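Long-range contact in amidase, hydantoinase/carbamoylase family (Paraburkholderia phymatum, PDB 6C0D), which probably hydrolyses N-carbamoyl-L-amino acids as a zinc-dependent, homodimeric amidase of the peptidase M20 family: residues 51-64 against 67-79. Sequence-based numbering, arbitrary orientation. Where two conformers were deposited one is given.
Sequences RRWLAGRMTDAGLD and IDGVGTVFGRSRK. With EDO (1,2-ethanediol), chain L.
A chi1 of -165° swings CG1 of Val73 away from its own amide N, and that methyl enters the helix surface between Leu54, Ala55 and Met58, while CG2 lies against the aliphatic stem of Arg51, 3.5 Å from Arg51 CG. The Arg51 chain, extended from CG to NE, runs on past this methyl until NH1 stands 2.9 Å from Gly71 O; its NE forms a salt bridge with Asp47. Ile67 CD1 packs beside the same stem, 3.7 Å from Arg51 CB. One helical turn beyond Leu54, Met58 SD lies over the strand backbone, 3.5 Å from Gly75 N; with no CB at Gly75, the sulfur and Leu63 CD1 both settle against its backbone. After a Schellman motif at Gly62 the chain turns back, and Asp64 pairs antiparallel with Arg76 through two nearly straight backbone bonds, Asp64 N to Arg76 O and Arg76 N to Asp64 O, both 2.8 Å. Arg78 closes this end: one guanidinium face lies over Asp64 CA, NE makes a weak bond to Gly62 O (3.2 Å), and a water links NH2 with Leu63 O. Helix 45-60 thus packs on an antiparallel strand pair, 64-67 with 73-76, which continues through strand 125-130 into the sheet of the catalytic domain; residues 51-60 run almost parallel to strand 73-76 (5°, axes 8.5 Å apart at closest), and Leu54 and Met58 also touch helix 102-117.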
# COMPACT_ATOMS: atom_id res chain seq x y z
N ARG A 51 21.33 32.98 -8.18
CA ARG A 51 22.78 32.79 -8.21
C ARG A 51 23.49 34.04 -8.70
O ARG A 51 24.55 34.39 -8.20
CB ARG A 51 23.13 31.58 -9.08
CG ARG A 51 22.76 30.28 -8.40
CD ARG A 51 23.12 28.98 -9.15
NE ARG A 51 22.38 27.96 -8.43
CZ ARG A 51 22.82 27.30 -7.36
NH1 ARG A 51 24.08 27.43 -6.94
NH2 ARG A 51 22.00 26.47 -6.74
N ARG A 52 22.91 34.73 -9.70
CA ARG A 52 23.51 35.98 -10.14
C ARG A 52 23.47 37.02 -9.02
O ARG A 52 24.46 37.72 -8.79
CB ARG A 52 22.80 36.49 -11.39
CG ARG A 52 23.07 35.62 -12.60
CD ARG A 52 22.23 36.02 -13.80
NE ARG A 52 22.58 35.20 -14.95
CZ ARG A 52 21.75 34.92 -15.95
NH1 ARG A 52 20.51 35.39 -15.93
NH2 ARG A 52 22.16 34.16 -16.96
N TRP A 53 22.35 37.11 -8.30
CA TRP A 53 22.29 38.02 -7.17
C TRP A 53 23.34 37.66 -6.13
O TRP A 53 24.08 38.53 -5.65
CB TRP A 53 20.89 38.00 -6.54
CG TRP A 53 20.85 38.71 -5.22
CD1 TRP A 53 20.70 40.05 -5.02
CD2 TRP A 53 20.97 38.12 -3.92
NE1 TRP A 53 20.73 40.33 -3.67
CE2 TRP A 53 20.89 39.16 -2.98
CE3 TRP A 53 21.13 36.81 -3.46
CZ2 TRP A 53 20.97 38.94 -1.60
CZ3 TRP A 53 21.20 36.58 -2.09
CH2 TRP A 53 21.12 37.65 -1.18
N LEU A 54 23.45 36.37 -5.80
CA LEU A 54 24.40 35.93 -4.80
C LEU A 54 25.84 36.25 -5.21
O LEU A 54 26.65 36.70 -4.39
CB LEU A 54 24.25 34.44 -4.55
CG LEU A 54 25.21 33.86 -3.53
CD1 LEU A 54 24.94 34.49 -2.15
CD2 LEU A 54 25.08 32.35 -3.50
N ALA A 55 26.17 36.02 -6.48
CA ALA A 55 27.53 36.32 -6.93
C ALA A 55 27.80 37.81 -6.81
O ALA A 55 28.92 38.22 -6.46
CB ALA A 55 27.72 35.83 -8.36
N GLY A 56 26.79 38.64 -7.08
CA GLY A 56 26.96 40.08 -6.90
C GLY A 56 27.22 40.46 -5.46
O GLY A 56 28.04 41.33 -5.18
N ARG A 57 26.50 39.82 -4.53
CA ARG A 57 26.72 40.09 -3.11
C ARG A 57 28.12 39.66 -2.67
O ARG A 57 28.76 40.34 -1.85
CB ARG A 57 25.67 39.37 -2.24
CG ARG A 57 24.25 39.91 -2.41
CD ARG A 57 24.19 41.40 -2.04
NE ARG A 57 24.07 41.62 -0.60
CZ ARG A 57 24.62 42.65 0.05
NH1 ARG A 57 25.36 43.54 -0.61
NH2 ARG A 57 24.44 42.78 1.36
N MET A 58 28.60 38.52 -3.18
CA MET A 58 29.96 38.10 -2.90
C MET A 58 30.96 39.11 -3.44
O MET A 58 31.97 39.42 -2.79
CB MET A 58 30.23 36.73 -3.50
CG MET A 58 29.41 35.60 -2.86
SD MET A 58 29.75 34.05 -3.72
CE MET A 58 28.81 32.86 -2.78
N THR A 59 30.71 39.62 -4.65
CA THR A 59 31.58 40.63 -5.21
C THR A 59 31.57 41.89 -4.36
O THR A 59 32.63 42.44 -4.04
CB THR A 59 31.17 40.94 -6.65
OG1 THR A 59 31.33 39.75 -7.44
CG2 THR A 59 32.02 42.06 -7.22
N ASP A 60 30.37 42.33 -3.94
CA ASP A 60 30.26 43.48 -3.05
C ASP A 60 31.10 43.28 -1.79
O ASP A 60 31.66 44.23 -1.24
CB ASP A 60 28.81 43.72 -2.63
CG ASP A 60 27.91 44.14 -3.79
OD1 ASP A 60 28.43 44.63 -4.81
OD2 ASP A 60 26.68 43.97 -3.65
N ALA A 61 31.16 42.05 -1.30
CA ALA A 61 31.92 41.74 -0.10
C ALA A 61 33.43 41.70 -0.35
O ALA A 61 34.19 41.53 0.61
CB ALA A 61 31.49 40.40 0.49
N GLY A 62 33.87 41.83 -1.60
CA GLY A 62 35.28 41.77 -1.92
C GLY A 62 35.81 40.41 -2.32
O GLY A 62 37.04 40.25 -2.43
N LEU A 63 34.95 39.42 -2.55
CA LEU A 63 35.41 38.12 -3.01
C LEU A 63 35.48 38.07 -4.54
O LEU A 63 34.82 38.85 -5.24
CB LEU A 63 34.47 37.02 -2.50
CG LEU A 63 34.22 37.03 -0.99
CD1 LEU A 63 33.10 36.05 -0.62
CD2 LEU A 63 35.50 36.66 -0.25
N ASP A 64 36.32 37.16 -5.04
CA ASP A 64 36.40 36.84 -6.47
C ASP A 64 35.32 35.80 -6.74
O ASP A 64 35.51 34.62 -6.45
CB ASP A 64 37.80 36.33 -6.79
CG ASP A 64 37.93 35.78 -8.20
OD1 ASP A 64 37.14 36.16 -9.08
OD2 ASP A 64 38.84 34.96 -8.41
N ILE A 67 29.55 32.22 -11.00
CA ILE A 67 28.83 30.96 -11.19
C ILE A 67 29.70 30.08 -12.09
O ILE A 67 30.06 30.49 -13.20
CB ILE A 67 27.45 31.21 -11.83
CG1 ILE A 67 26.67 32.25 -11.03
CG2 ILE A 67 26.68 29.90 -11.95
CD1 ILE A 67 25.39 32.73 -11.72
N ASP A 68 30.03 28.87 -11.63
CA ASP A 68 30.99 28.06 -12.36
C ASP A 68 30.28 27.17 -13.39
O ASP A 68 29.08 27.27 -13.62
CB ASP A 68 31.88 27.26 -11.39
CG ASP A 68 31.27 25.92 -10.97
OD1 ASP A 68 30.04 25.73 -11.08
OD2 ASP A 68 32.04 25.04 -10.51
N GLY A 69 31.05 26.26 -14.00
CA GLY A 69 30.59 25.42 -15.08
C GLY A 69 29.50 24.42 -14.72
O GLY A 69 28.88 23.87 -15.64
N VAL A 70 29.26 24.15 -13.44
CA VAL A 70 28.15 23.29 -13.05
C VAL A 70 27.05 24.06 -12.35
O VAL A 70 26.02 23.46 -11.99
CB VAL A 70 28.61 22.09 -12.20
CG1 VAL A 70 29.47 21.14 -13.03
CG2 VAL A 70 29.37 22.56 -10.95
N GLY A 71 27.20 25.37 -12.16
CA GLY A 71 26.20 26.16 -11.49
C GLY A 71 26.49 26.46 -10.04
O GLY A 71 25.65 27.08 -9.37
N THR A 72 27.64 26.03 -9.51
CA THR A 72 28.02 26.42 -8.16
C THR A 72 28.34 27.91 -8.15
O THR A 72 28.93 28.44 -9.09
CB THR A 72 29.22 25.60 -7.70
OG1 THR A 72 28.79 24.26 -7.40
CG2 THR A 72 29.91 26.22 -6.48
N VAL A 73 27.92 28.61 -7.09
CA VAL A 73 28.36 29.98 -6.88
C VAL A 73 29.52 29.90 -5.90
O VAL A 73 29.35 29.38 -4.79
CB VAL A 73 27.25 30.90 -6.35
CG1 VAL A 73 27.68 32.36 -6.51
CG2 VAL A 73 25.95 30.65 -7.09
N PHE A 74 30.68 30.40 -6.30
CA PHE A 74 31.86 30.34 -5.45
C PHE A 74 32.50 31.72 -5.38
O PHE A 74 32.83 32.30 -6.42
CB PHE A 74 32.86 29.30 -5.95
CG PHE A 74 33.86 28.88 -4.90
CD1 PHE A 74 33.54 27.88 -3.99
CD2 PHE A 74 35.08 29.53 -4.78
CE1 PHE A 74 34.45 27.51 -3.00
CE2 PHE A 74 35.99 29.17 -3.79
CZ PHE A 74 35.67 28.16 -2.89
N GLY A 75 32.67 32.23 -4.17
CA GLY A 75 33.35 33.48 -3.93
C GLY A 75 34.67 33.20 -3.24
O GLY A 75 34.69 32.83 -2.06
N ARG A 76 35.76 33.34 -3.99
CA ARG A 76 37.09 33.01 -3.48
C ARG A 76 37.70 34.26 -2.85
O ARG A 76 37.66 35.34 -3.44
CB ARG A 76 37.97 32.50 -4.62
CG ARG A 76 39.34 31.90 -4.22
CD ARG A 76 40.05 31.45 -5.50
NE ARG A 76 41.31 30.74 -5.28
CZ ARG A 76 42.51 31.33 -5.29
NH1 ARG A 76 42.60 32.64 -5.47
NH2 ARG A 76 43.61 30.61 -5.12
N SER A 77 38.24 34.11 -1.65
CA SER A 77 38.98 35.20 -1.04
C SER A 77 40.13 35.67 -1.94
O SER A 77 40.73 34.89 -2.69
CB SER A 77 39.53 34.76 0.32
OG SER A 77 40.23 35.80 0.98
N ARG A 78 40.43 36.97 -1.89
CA ARG A 78 41.62 37.48 -2.57
C ARG A 78 42.85 37.52 -1.66
O ARG A 78 43.93 37.88 -2.13
CB ARG A 78 41.34 38.88 -3.13
CG ARG A 78 40.06 38.95 -3.97
CD ARG A 78 39.86 40.35 -4.55
NE ARG A 78 38.59 40.49 -5.26
CZ ARG A 78 38.43 40.27 -6.56
NH1 ARG A 78 39.47 39.91 -7.30
NH2 ARG A 78 37.24 40.43 -7.12
N LYS A 79 42.71 37.13 -0.41
CA LYS A 79 43.78 37.17 0.57
C LYS A 79 44.68 35.94 0.44
O LYS A 79 44.21 34.87 0.05
CB LYS A 79 43.18 37.24 1.97
CG LYS A 79 42.50 38.59 2.22
CD LYS A 79 41.42 38.51 3.28
CE LYS A 79 40.65 39.86 3.34
NZ LYS A 79 39.51 39.75 4.31
C1 EDO L . 27.95 45.33 3.10
O1 EDO L . 26.73 45.18 2.37
C2 EDO L . 29.18 44.86 2.30
O2 EDO L . 28.79 44.34 1.02
O HOH W 1 35.60 41.75 -5.37
O HOH W 2 40.65 34.78 -5.52